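Local coordinates for protein diguanylate cyclase with PAS/PAC sensor (Marinobacter aquaeolei, PDB 3H9W) that probably makes the second messenger cyclic di-GMP from two GTP molecules through its GGDEF domain, the present chain being its N-terminal PAS sensor domain, at residues P21-E24 with A25-W29. Residues are numbered along the deposited sequence; the frame is centred on the assembly and turned at random.
Sequences PQIE and ALLGW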
loop_
_atom_site.group_PDB
_atom_site.type_symbol
_atom_site.label_atom_id
_atom_site.label_comp_id
_atom_site.label_asym_id
_atom_site.label_seq_id
_atom_site.Cartn_x
_atom_site.Cartn_y
_atom_site.Cartn_z
ATOM N N PRO A 21 4.939 12.936 -3.562
ATOM C CA PRO A 21 4.742 14.109 -4.416
ATOM C C PRO A 21 3.741 13.868 -5.540
ATOM O O PRO A 21 3.200 14.813 -6.103
ATOM C CB PRO A 21 6.150 14.407 -4.930
ATOM C CG PRO A 21 6.796 13.042 -4.952
ATOM C CD PRO A 21 6.330 12.453 -3.642
ATOM N N GLN A 22 3.482 12.604 -5.858
ATOM C CA GLN A 22 2.528 12.275 -6.919
ATOM C C GLN A 22 1.120 12.774 -6.562
ATOM O O GLN A 22 0.252 12.877 -7.432
ATOM C CB GLN A 22 2.481 10.760 -7.136
ATOM C CG GLN A 22 3.852 10.086 -7.243
ATOM C CD GLN A 22 4.300 9.429 -5.938
ATOM O OE1 GLN A 22 4.432 10.086 -4.903
ATOM N NE2 GLN A 22 4.542 8.122 -5.992
ATOM N N ILE A 23 0.893 13.081 -5.283
ATOM C CA ILE A 23 -0.422 13.556 -4.845
ATOM C C ILE A 23 -0.739 14.912 -5.473
ATOM O O ILE A 23 -1.909 15.270 -5.659
ATOM C CB ILE A 23 -0.500 13.672 -3.294
ATOM C CG1 ILE A 23 -1.955 13.887 -2.844
ATOM C CG2 ILE A 23 0.347 14.834 -2.811
ATOM C CD1 ILE A 23 -2.887 12.706 -3.143
ATOM N N GLU A 24 0.306 15.661 -5.809
ATOM C CA GLU A 24 0.134 16.979 -6.409
ATOM C C GLU A 24 -0.254 16.846 -7.878
ATOM O O GLU A 24 -1.161 17.534 -8.362
ATOM C CB GLU A 24 1.426 17.793 -6.264
ATOM C CG GLU A 24 1.253 19.275 -6.545
ATOM C CD GLU A 24 2.492 20.078 -6.212
ATOM O OE1 GLU A 24 3.074 19.851 -5.128
ATOM O OE2 GLU A 24 2.879 20.947 -7.024
ATOM N N ALA A 25 0.418 15.951 -8.593
ATOM C CA ALA A 25 0.097 15.749 -9.999
ATOM C C ALA A 25 -1.320 15.195 -10.126
ATOM O O ALA A 25 -2.058 15.563 -11.041
ATOM C CB ALA A 25 1.091 14.781 -10.637
ATOM N N LEU A 26 -1.698 14.317 -9.197
ATOM C CA LEU A 26 -3.019 13.708 -9.224
ATOM C C LEU A 26 -4.152 14.639 -8.780
ATOM O O LEU A 26 -5.154 14.786 -9.484
ATOM C CB LEU A 26 -3.048 12.447 -8.351
ATOM C CG LEU A 26 -4.384 11.683 -8.355
ATOM C CD1 LEU A 26 -4.651 11.155 -9.758
ATOM C CD2 LEU A 26 -4.343 10.534 -7.359
ATOM N N LEU A 27 -4.005 15.259 -7.614
ATOM C CA LEU A 27 -5.064 16.131 -7.094
ATOM C C LEU A 27 -4.817 17.641 -7.153
ATOM O O LEU A 27 -5.659 18.429 -6.708
ATOM C CB LEU A 27 -5.404 15.712 -5.661
ATOM C CG LEU A 27 -5.896 14.263 -5.532
ATOM C CD1 LEU A 27 -6.209 13.959 -4.072
ATOM C CD2 LEU A 27 -7.137 14.056 -6.392
ATOM N N GLY A 28 -3.667 18.041 -7.687
ATOM C CA GLY A 28 -3.361 19.454 -7.833
ATOM C C GLY A 28 -2.934 20.276 -6.625
ATOM O O GLY A 28 -2.131 21.200 -6.765
ATOM N N TRP A 29 -3.461 19.977 -5.445
ATOM C CA TRP A 29 -3.085 20.752 -4.268
ATOM C C TRP A 29 -1.586 20.602 -4.037
ATOM O O TRP A 29 -1.019 19.548 -4.309
ATOM C CB TRP A 29 -3.826 20.252 -3.019
ATOM C CG TRP A 29 -5.305 20.022 -3.193
ATOM C CD1 TRP A 29 -5.915 18.862 -3.569
ATOM C CD2 TRP A 29 -6.356 20.972 -2.955
ATOM N NE1 TRP A 29 -7.287 19.028 -3.572
ATOM C CE2 TRP A 29 -7.581 20.314 -3.201
ATOM C CE3 TRP A 29 -6.379 22.315 -2.556
ATOM C CZ2 TRP A 29 -8.819 20.950 -3.062
ATOM C CZ3 TRP A 29 -7.611 22.953 -2.415
ATOM C CH2 TRP A 29 -8.816 22.266 -2.669
HETATM O O HOH W 1 -2.523 17.360 -3.996
#
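Ile23 and Leu27, one turn apart on the short helix 22-27 of this PAS fold, pack their inner-face side chains across one another, with CD1 of Ile23 3.7 Å from CD1 of Leu27. CG1 of Ile23 stands anti to its backbone N (chi1 -168°), and the bend at chi2 (65°) sets CD1 against Leu27, whose own chain takes the other common helical setting, CG anti to the carbonyl carbon. Branched aliphatic residues suit this face: both touch Trp34, while Ile23 also meets Met103 and Leu27 meets Val80 and Ile82, so the helix lies against the antiparallel sheet. Leu26, beside them, reaches Ile5 and the same two valine and isoleucine side chains.

Backbone bonds run from Leu26 N to Gln22 O (3.0 Å) and from Leu27 N to Ile23 O (2.9 Å). Gly28, just past the helix end, turns the chain with a positive phi (76°), which glycine adopts readily; its N makes a weak bond to Glu24 O. This bend brings Trp29 O beside Glu24, 3.2 Å from its CG and in a CA-H...O contact with its CA (3.5 Å). OE1 of Glu24 accepts from Gln31 N, tying the helix to the loop that follows, whereas the indole of Trp29 is bound outside this turn, NE1 donating to Leu73 O and the ring making a cation-pi contact with Arg43. A single water bridges two carbonyls, donating to Ile23 O and Trp29 O, each at 2.7 Å.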